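Local coordinates for protein UDP-N-acetylglucosamine 2-epimerase (Methanocaldococcus jannaschii, PDB 4NES) that probably catalyses the reversible epimerization at C-2 of UDP-N-acetylglucosamine to UDP-N-acetylmannosamine, working as a homodimer, at residues Val92-Leu104 / Pro128-Ser140. Sequence-based numbering, arbitrary orientation.
Sequences VQGDTNTVLAGAL and PEEINRVLTDHIS. With UD1 (uridine-diphosphate-N-acetylglucosamine), chain B.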
ATOM      1  N   VAL A  92       0.884  -2.096  14.631  1.00  7.22           N
ATOM      2  CA  VAL A  92      -0.233  -1.237  14.247  1.00  8.41           C
ATOM      3  C   VAL A  92      -1.521  -2.031  14.334  1.00  8.20           C
ATOM      4  O   VAL A  92      -1.532  -3.243  14.100  1.00  9.47           O
ATOM      5  CB  VAL A  92      -0.064  -0.651  12.834  1.00  9.21           C
ATOM      6  CG1 VAL A  92       1.037   0.407  12.834  1.00 10.37           C
ATOM      7  CG2 VAL A  92       0.201  -1.754  11.814  1.00  8.58           C
ATOM      8  N   GLN A  93      -2.610  -1.345  14.673  1.00  8.12           N
ATOM      9  CA  GLN A  93      -3.886  -2.014  14.905  1.00  7.88           C
ATOM     10  C   GLN A  93      -4.954  -1.480  13.990  1.00  8.49           C
ATOM     11  O   GLN A  93      -5.276  -0.302  14.034  1.00 10.69           O
ATOM     12  CB  GLN A  93      -4.356  -1.804  16.355  1.00 12.57           C
ATOM     13  CG  GLN A  93      -5.603  -2.622  16.773  1.00 11.42           C
ATOM     14  CD  GLN A  93      -6.915  -2.096  16.208  1.00 13.27           C
ATOM     15  OE1 GLN A  93      -7.222  -0.912  16.304  1.00 18.00           O
ATOM     16  NE2 GLN A  93      -7.690  -2.984  15.609  1.00 15.27           N
ATOM     17  N   GLY A  94      -5.526  -2.361  13.186  1.00  7.91           N
ATOM     18  CA  GLY A  94      -6.730  -2.017  12.447  1.00  7.62           C
ATOM     19  C   GLY A  94      -6.524  -1.474  11.041  1.00  8.66           C
ATOM     20  O   GLY A  94      -5.785  -2.038  10.223  1.00 11.13           O
ATOM     21  N   ASP A  95      -7.203  -0.371  10.748  1.00  8.45           N
ATOM     22  CA  ASP A  95      -7.377   0.020   9.354  1.00  7.07           C
ATOM     23  C   ASP A  95      -7.472   1.531   9.095  1.00  7.68           C
ATOM     24  O   ASP A  95      -8.014   1.963   8.069  1.00  7.37           O
ATOM     25  CB  ASP A  95      -8.611  -0.692   8.796  1.00 11.20           C
ATOM     26  CG  ASP A  95      -9.847  -0.433   9.622  1.00 13.29           C
ATOM     27  OD1 ASP A  95      -9.870   0.563  10.374  1.00 13.41           O
ATOM     28  OD2 ASP A  95     -10.801  -1.230   9.533  1.00 17.56           O
ATOM     29  N   THR A  96      -6.929   2.340   9.987  1.00  8.47           N
ATOM     30  CA  THR A  96      -6.957   3.786   9.807  1.00  7.50           C
ATOM     31  C   THR A  96      -5.782   4.225   8.942  1.00  6.74           C
ATOM     32  O   THR A  96      -4.882   3.434   8.655  1.00  7.88           O
ATOM     33  CB  THR A  96      -6.890   4.505  11.161  1.00  8.43           C
ATOM     34  OG1 THR A  96      -5.611   4.247  11.754  1.00  9.25           O
ATOM     35  CG2 THR A  96      -7.988   3.997  12.091  1.00 11.14           C
ATOM     36  N   ASN A  97      -5.775   5.491   8.537  1.00  6.76           N
ATOM     37  CA  ASN A  97      -4.630   6.012   7.791  1.00  8.87           C
ATOM     38  C   ASN A  97      -3.327   5.913   8.587  1.00  7.35           C
ATOM     39  O   ASN A  97      -2.263   5.705   8.011  1.00  7.18           O
ATOM     40  CB  ASN A  97      -4.865   7.449   7.326  1.00  7.55           C
ATOM     41  CG  ASN A  97      -5.833   7.536   6.168  1.00  8.83           C
ATOM     42  OD1 ASN A  97      -6.216   6.525   5.576  1.00  8.53           O
ATOM     43  ND2 ASN A  97      -6.229   8.759   5.827  1.00 10.07           N
ATOM     44  N   THR A  98      -3.421   6.043   9.909  1.00  7.63           N
ATOM     45  CA  THR A  98      -2.263   5.878  10.770  1.00  6.86           C
ATOM     46  C   THR A  98      -1.646   4.490  10.614  1.00  7.63           C
ATOM     47  O   THR A  98      -0.421   4.353  10.550  1.00  8.27           O
ATOM     48  CB  THR A  98      -2.644   6.121  12.234  1.00  7.12           C
ATOM     49  OG1 THR A  98      -2.887   7.524  12.424  1.00  9.51           O
ATOM     50  CG2 THR A  98      -1.523   5.671  13.155  1.00  8.95           C
ATOM     51  N   VAL A  99      -2.494   3.465  10.530  1.00  8.00           N
ATOM     52  CA  VAL A  99      -2.032   2.086  10.383  1.00  6.92           C
ATOM     53  C   VAL A  99      -1.252   1.912   9.083  1.00  8.19           C
ATOM     54  O   VAL A  99      -0.146   1.364   9.070  1.00  9.05           O
ATOM     55  CB  VAL A  99      -3.221   1.111  10.401  1.00  7.23           C
ATOM     56  CG1 VAL A  99      -2.783  -0.301  10.031  1.00  9.52           C
ATOM     57  CG2 VAL A  99      -3.891   1.145  11.758  1.00  8.65           C
ATOM     58  N   LEU A 100      -1.834   2.372   7.984  1.00  8.53           N
ATOM     59  CA  LEU A 100      -1.173   2.249   6.694  1.00  9.58           C
ATOM     60  C   LEU A 100       0.152   3.000   6.680  1.00  9.44           C
ATOM     61  O   LEU A 100       1.158   2.473   6.220  1.00  8.37           O
ATOM     62  CB  LEU A 100      -2.074   2.761   5.574  1.00  9.79           C
ATOM     63  CG  LEU A 100      -1.414   2.767   4.194  1.00 10.22           C
ATOM     64  CD1 LEU A 100      -1.077   1.347   3.768  1.00 14.00           C
ATOM     65  CD2 LEU A 100      -2.311   3.451   3.148  1.00 12.28           C
ATOM     66  N   ALA A 101       0.165   4.219   7.211  1.00  7.30           N
ATOM     67  CA  ALA A 101       1.381   5.027   7.179  1.00 10.09           C
ATOM     68  C   ALA A 101       2.478   4.360   8.002  1.00  7.67           C
ATOM     69  O   ALA A 101       3.627   4.274   7.570  1.00  8.69           O
ATOM     70  CB  ALA A 101       1.108   6.435   7.674  1.00 10.58           C
ATOM     71  N   GLY A 102       2.123   3.881   9.190  1.00  8.58           N
ATOM     72  CA  GLY A 102       3.103   3.211  10.025  1.00  9.60           C
ATOM     73  C   GLY A 102       3.691   1.992   9.344  1.00  7.31           C
ATOM     74  O   GLY A 102       4.911   1.781   9.376  1.00  8.24           O
ATOM     75  N   ALA A 103       2.827   1.173   8.748  1.00  7.57           N
ATOM     76  CA  ALA A 103       3.275  -0.047   8.068  1.00  9.00           C
ATOM     77  C   ALA A 103       4.147   0.249   6.850  1.00  9.18           C
ATOM     78  O   ALA A 103       5.158  -0.425   6.625  1.00  8.48           O
ATOM     79  CB  ALA A 103       2.077  -0.905   7.665  1.00  8.93           C
ATOM     80  N   LEU A 104       3.745   1.240   6.064  1.00  7.91           N
ATOM     81  CA  LEU A 104       4.483   1.591   4.869  1.00  9.97           C
ATOM     82  C   LEU A 104       5.869   2.138   5.205  1.00  7.41           C
ATOM     83  O   LEU A 104       6.846   1.797   4.536  1.00  8.79           O
ATOM     84  CB  LEU A 104       3.688   2.585   4.032  1.00  9.69           C
ATOM     85  CG  LEU A 104       4.315   2.937   2.687  1.00 11.01           C
ATOM     86  CD1 LEU A 104       4.735   1.678   1.925  1.00 13.72           C
ATOM     87  CD2 LEU A 104       3.314   3.735   1.875  1.00 12.30           C
ATOM     88  N   PRO A 128     -12.032   3.513   2.299  1.00 10.66           N
ATOM     89  CA  PRO A 128     -10.619   3.729   2.642  1.00 12.48           C
ATOM     90  C   PRO A 128     -10.094   2.722   3.669  1.00  8.30           C
ATOM     91  O   PRO A 128      -8.915   2.351   3.619  1.00  9.14           O
ATOM     92  CB  PRO A 128     -10.591   5.156   3.212  1.00 12.80           C
ATOM     93  CG  PRO A 128     -12.014   5.466   3.580  1.00 18.27           C
ATOM     94  CD  PRO A 128     -12.879   4.668   2.658  1.00 14.37           C
ATOM     95  N   GLU A 129     -10.953   2.266   4.572  1.00  8.25           N
ATOM     96  CA  GLU A 129     -10.529   1.281   5.563  1.00  7.61           C
ATOM     97  C   GLU A 129     -10.137  -0.032   4.916  1.00  7.26           C
ATOM     98  O   GLU A 129      -9.171  -0.662   5.346  1.00  8.45           O
ATOM     99  CB  GLU A 129     -11.631   1.028   6.595  1.00 10.58           C
ATOM    100  CG  GLU A 129     -11.850   2.175   7.571  1.00  9.90           C
ATOM    101  CD  GLU A 129     -12.703   3.303   7.004  1.00 11.52           C
ATOM    102  OE1 GLU A 129     -13.210   3.214   5.858  1.00 10.56           O
ATOM    103  OE2 GLU A 129     -12.858   4.311   7.726  1.00 12.22           O
ATOM    104  N   GLU A 130     -10.878  -0.449   3.888  1.00  9.68           N
ATOM    105  CA  GLU A 130     -10.577  -1.703   3.210  1.00  9.04           C
ATOM    106  C   GLU A 130      -9.234  -1.582   2.495  1.00  8.61           C
ATOM    107  O   GLU A 130      -8.413  -2.497   2.558  1.00 10.10           O
ATOM    108  CB  GLU A 130     -11.714  -2.084   2.240  1.00 10.90           C
ATOM    109  CG  GLU A 130     -11.563  -3.443   1.531  1.00 13.22           C
ATOM    110  CD  GLU A 130     -12.001  -4.649   2.357  1.00 13.77           C
ATOM    111  OE1 GLU A 130     -12.225  -4.525   3.574  1.00 13.36           O
ATOM    112  OE2 GLU A 130     -12.125  -5.755   1.785  1.00 15.53           O
ATOM    113  N   ILE A 131      -8.996  -0.445   1.844  1.00  9.90           N
ATOM    114  CA  ILE A 131      -7.702  -0.192   1.203  1.00 10.09           C
ATOM    115  C   ILE A 131      -6.587  -0.275   2.230  1.00  7.54           C
ATOM    116  O   ILE A 131      -5.604  -0.988   2.032  1.00  9.16           O
ATOM    117  CB  ILE A 131      -7.665   1.177   0.497  1.00 10.29           C
ATOM    118  CG1 ILE A 131      -8.561   1.153  -0.748  1.00 11.03           C
ATOM    119  CG2 ILE A 131      -6.243   1.536   0.097  1.00 11.89           C
ATOM    120  CD1 ILE A 131      -8.918   2.533  -1.279  1.00 16.73           C
ATOM    121  N   ASN A 132      -6.758   0.421   3.353  1.00  7.02           N
ATOM    122  CA  ASN A 132      -5.725   0.459   4.380  1.00  7.00           C
ATOM    123  C   ASN A 132      -5.401  -0.928   4.905  1.00  7.74           C
ATOM    124  O   ASN A 132      -4.237  -1.293   5.079  1.00  8.75           O
ATOM    125  CB  ASN A 132      -6.149   1.355   5.542  1.00  7.76           C
ATOM    126  CG  ASN A 132      -6.133   2.825   5.184  1.00  8.57           C
ATOM    127  OD1 ASN A 132      -5.475   3.232   4.222  1.00 10.01           O
ATOM    128  ND2 ASN A 132      -6.865   3.637   5.956  1.00  8.34           N
ATOM    129  N   ARG A 133      -6.439  -1.708   5.166  1.00  7.67           N
ATOM    130  CA  ARG A 133      -6.228  -3.014   5.764  1.00  9.52           C
ATOM    131  C   ARG A 133      -5.604  -3.999   4.781  1.00  7.43           C
ATOM    132  O   ARG A 133      -4.712  -4.751   5.156  1.00  8.46           O
ATOM    133  CB  ARG A 133      -7.537  -3.569   6.320  1.00 10.35           C
ATOM    134  CG  ARG A 133      -7.356  -4.645   7.381  1.00 14.85           C
ATOM    135  CD  ARG A 133      -8.696  -5.237   7.830  1.00 16.53           C
ATOM    136  NE  ARG A 133      -9.693  -4.208   8.128  1.00 18.09           N
ATOM    137  CZ  ARG A 133     -10.658  -3.839   7.285  1.00 21.88           C
ATOM    138  NH1 ARG A 133     -10.765  -4.433   6.103  1.00 23.22           N
ATOM    139  NH2 ARG A 133     -11.526  -2.887   7.616  1.00 21.26           N
ATOM    140  N   VAL A 134      -6.074  -3.998   3.540  1.00  8.31           N
ATOM    141  CA  VAL A 134      -5.519  -4.884   2.518  1.00  8.28           C
ATOM    142  C   VAL A 134      -4.038  -4.574   2.294  1.00  8.70           C
ATOM    143  O   VAL A 134      -3.197  -5.476   2.325  1.00 10.00           O
ATOM    144  CB  VAL A 134      -6.291  -4.790   1.188  1.00  9.96           C
ATOM    145  CG1 VAL A 134      -5.548  -5.537   0.073  1.00 11.81           C
ATOM    146  CG2 VAL A 134      -7.701  -5.343   1.330  1.00 13.86           C
ATOM    147  N   LEU A 135      -3.712  -3.300   2.111  1.00  7.82           N
ATOM    148  CA  LEU A 135      -2.324  -2.924   1.864  1.00  8.36           C
ATOM    149  C   LEU A 135      -1.432  -3.278   3.046  1.00  7.89           C
ATOM    150  O   LEU A 135      -0.354  -3.857   2.887  1.00  7.78           O
ATOM    151  CB  LEU A 135      -2.222  -1.433   1.544  1.00  7.71           C
ATOM    152  CG  LEU A 135      -2.925  -1.010   0.253  1.00  9.52           C
ATOM    153  CD1 LEU A 135      -2.627   0.447  -0.037  1.00 13.29           C
ATOM    154  CD2 LEU A 135      -2.511  -1.876  -0.922  1.00 12.57           C
ATOM    155  N   THR A 136      -1.905  -2.969   4.252  1.00  7.05           N
ATOM    156  CA  THR A 136      -1.139  -3.267   5.452  1.00  7.79           C
ATOM    157  C   THR A 136      -0.894  -4.767   5.585  1.00  7.03           C
ATOM    158  O   THR A 136       0.226  -5.190   5.915  1.00  7.16           O
ATOM    159  CB  THR A 136      -1.852  -2.736   6.701  1.00  7.81           C
ATOM    160  OG1 THR A 136      -1.916  -1.306   6.633  1.00  8.59           O
ATOM    161  CG2 THR A 136      -1.095  -3.127   7.951  1.00  9.14           C
ATOM    162  N   ASP A 137      -1.926  -5.571   5.334  1.00  6.66           N
ATOM    163  CA  ASP A 137      -1.773  -7.023   5.443  1.00  7.59           C
ATOM    164  C   ASP A 137      -0.663  -7.522   4.517  1.00  8.85           C
ATOM    165  O   ASP A 137       0.081  -8.429   4.875  1.00 10.15           O
ATOM    166  CB  ASP A 137      -3.094  -7.755   5.140  1.00  7.86           C
ATOM    167  CG  ASP A 137      -4.097  -7.674   6.282  1.00  9.30           C
ATOM    168  OD1 ASP A 137      -3.684  -7.407   7.424  1.00 10.16           O
ATOM    169  OD2 ASP A 137      -5.299  -7.902   6.024  1.00 10.00           O
ATOM    170  N   HIS A 138      -0.535  -6.922   3.337  1.00  7.13           N
ATOM    171  CA  HIS A 138       0.445  -7.399   2.385  1.00  9.42           C
ATOM    172  C   HIS A 138       1.872  -6.946   2.643  1.00 10.08           C
ATOM    173  O   HIS A 138       2.786  -7.382   1.950  1.00 12.62           O
ATOM    174  CB  HIS A 138       0.002  -7.069   0.963  1.00  9.90           C
ATOM    175  CG  HIS A 138      -1.073  -7.969   0.477  1.00 10.16           C
ATOM    176  ND1 HIS A 138      -0.816  -9.134  -0.201  1.00 11.30           N
ATOM    177  CD2 HIS A 138      -2.423  -7.914   0.632  1.00 11.16           C
ATOM    178  CE1 HIS A 138      -1.955  -9.754  -0.472  1.00 14.81           C
ATOM    179  NE2 HIS A 138      -2.944  -9.025   0.029  1.00 14.55           N
ATOM    180  N   ILE A 139       2.071  -6.090   3.640  1.00  7.83           N
ATOM    181  CA  ILE A 139       3.437  -5.753   4.047  1.00  9.92           C
ATOM    182  C   ILE A 139       3.730  -6.128   5.497  1.00 10.25           C
ATOM    183  O   ILE A 139       4.738  -5.698   6.065  1.00 12.94           O
ATOM    184  CB  ILE A 139       3.786  -4.273   3.781  1.00 10.22           C
ATOM    185  CG1 ILE A 139       2.667  -3.366   4.278  1.00 10.76           C
ATOM    186  CG2 ILE A 139       4.065  -4.047   2.295  1.00 14.27           C
ATOM    187  CD1 ILE A 139       2.964  -1.893   4.103  1.00 11.87           C
ATOM    188  N   SER A 140       2.874  -6.951   6.090  1.00  8.67           N
ATOM    189  CA  SER A 140       3.056  -7.356   7.484  1.00  8.72           C
ATOM    190  C   SER A 140       3.874  -8.631   7.614  1.00 11.65           C
ATOM    191  O   SER A 140       3.755  -9.539   6.799  1.00 11.87           O
ATOM    192  CB  SER A 140       1.696  -7.581   8.142  1.00 10.37           C
ATOM    193  OG  SER A 140       1.011  -6.358   8.304  1.00 11.13           O
TER
HETATM  194  C1' UD1 B 400     -11.037   7.764  11.365  1.00  7.78           C
HETATM  195  C2' UD1 B 400     -10.742   6.523  10.579  1.00  8.31           C
HETATM  196  C3' UD1 B 400     -11.807   5.545  10.710  1.00  8.08           C
HETATM  197  C4' UD1 B 400     -12.145   5.234  12.104  1.00  8.08           C
HETATM  198  C5' UD1 B 400     -12.365   6.501  12.891  1.00  8.00           C
HETATM  199  C6' UD1 B 400     -12.511   6.250  14.344  1.00  6.66           C
HETATM  200  C7' UD1 B 400      -9.330   6.955   8.481  1.00 10.10           C
HETATM  201  C8' UD1 B 400      -9.338   7.298   7.021  1.00  8.48           C
HETATM  202  N2' UD1 B 400     -10.613   6.863   9.139  1.00  8.97           N
HETATM  203  O1' UD1 B 400     -12.174   8.360  10.853  1.00  7.78           O
HETATM  204  O3' UD1 B 400     -11.431   4.337  10.023  1.00 10.23           O
HETATM  205  O4' UD1 B 400     -13.309   4.427  12.176  1.00  8.68           O
HETATM  206  O5' UD1 B 400     -11.256   7.383  12.753  1.00  8.48           O
HETATM  207  O6' UD1 B 400     -13.343   7.133  15.001  1.00  8.24           O
HETATM  208  O7' UD1 B 400      -8.270   6.767   9.083  1.00  9.34           O
HETATM  209  N1  UD1 B 400     -12.306  15.328  14.087  1.00 11.95           N
HETATM  210  C2  UD1 B 400     -12.311  16.092  15.180  1.00 13.82           C
HETATM  211  N3  UD1 B 400     -11.559  15.773  16.232  1.00 11.90           N
HETATM  212  C4  UD1 B 400     -10.769  14.692  16.216  1.00 14.12           C
HETATM  213  C5  UD1 B 400     -10.740  13.873  15.096  1.00 14.74           C
HETATM  214  C6  UD1 B 400     -11.539  14.214  14.016  1.00 14.14           C
HETATM  215  O2  UD1 B 400     -13.012  17.084  15.237  1.00 12.34           O
HETATM  216  O4  UD1 B 400     -10.004  14.385  17.303  1.00 12.90           O
HETATM  217  C1B UD1 B 400     -13.150  15.657  12.914  1.00 13.39           C
HETATM  218  C2B UD1 B 400     -12.545  16.616  11.970  1.00 10.67           C
HETATM  219  O2' UD1 B 400     -13.548  17.438  11.427  1.00 14.93           O
HETATM  220  C3B UD1 B 400     -11.993  15.765  10.941  1.00 10.46           C
HETATM  221  C4B UD1 B 400     -13.010  14.687  10.853  1.00  9.63           C
HETATM  222  O4B UD1 B 400     -13.473  14.478  12.173  1.00 11.38           O
HETATM  223  O3B UD1 B 400     -11.770  16.402   9.708  1.00 13.11           O
HETATM  224  C5B UD1 B 400     -12.457  13.414  10.319  1.00 10.39           C
HETATM  225  O5B UD1 B 400     -11.303  12.944  10.968  1.00 10.01           O
HETATM  226  PA  UD1 B 400     -10.481  11.776  10.357  1.00 11.23           P
HETATM  227  O1A UD1 B 400      -9.995  12.188   9.002  1.00 15.23           O
HETATM  228  O2A UD1 B 400      -9.363  11.443  11.290  1.00 13.47           O
HETATM  229  O3A UD1 B 400     -11.438  10.561  10.121  1.00 10.39           O
HETATM  230  PB  UD1 B 400     -12.500   9.883  11.099  1.00  9.17           P
HETATM  231  O1B UD1 B 400     -13.859  10.141  10.538  1.00  9.83           O
HETATM  232  O2B UD1 B 400     -12.264  10.293  12.527  1.00  9.93           O
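The Asn-132 amide spends both ND2 hydrogens on segment 92-104. One goes to Asp-95 O in the loop at 2.9 Å, reaching it from above the carbonyl plane; the other goes to Asn-97 OD1 in the first turn of helix 97-108 at 3.0 Å, the two amide planes standing 76° apart. On the other branch, Asn-132 OD1 lies against Leu-100 CD2, and Lys-108 of the second subunit donates to this oxygen and to Asn-97 OD1. Asp-95 and Arg-133 run side by side and point the same way, carboxylate and guanidinium planes 64° apart. Asp-95 offers the anti side of OD2 to Arg-133 NH2 at 2.6 Å, a salt bridge. A bend at chi3 (-47°) lets the guanidinium lie beside this oxygen while Arg-133 NH1 makes a second salt bridge to Glu-130 OE1 (2.9 Å), about one turn back. A methionine in place of Arg-133 would probably leave the carboxylates of Asp-95 and Glu-130 without the cation that links them. Farther along, Leu-100 CD1 rests on Leu-135 CB (3.7 Å), Thr-136 CG2 packs on Ala-103 CB (3.9 Å) while its OG1 donates back to Asn-132 O, and Ile-139 CD1 packs against Ala-103 CB. In this GT-B fold the polar end borders the substrate: Asn-97 N donates to the acetamido O7' of UDP-GlcNAc at 2.9 Å, and Glu-129 OE2 accepts from O3' at 2.7 Å. The Asn-132 bonds thus tie the start of helix 97-108 and its preceding loop to the helix carrying Glu-129, probably coupling substrate-binding residues to the dimer interface.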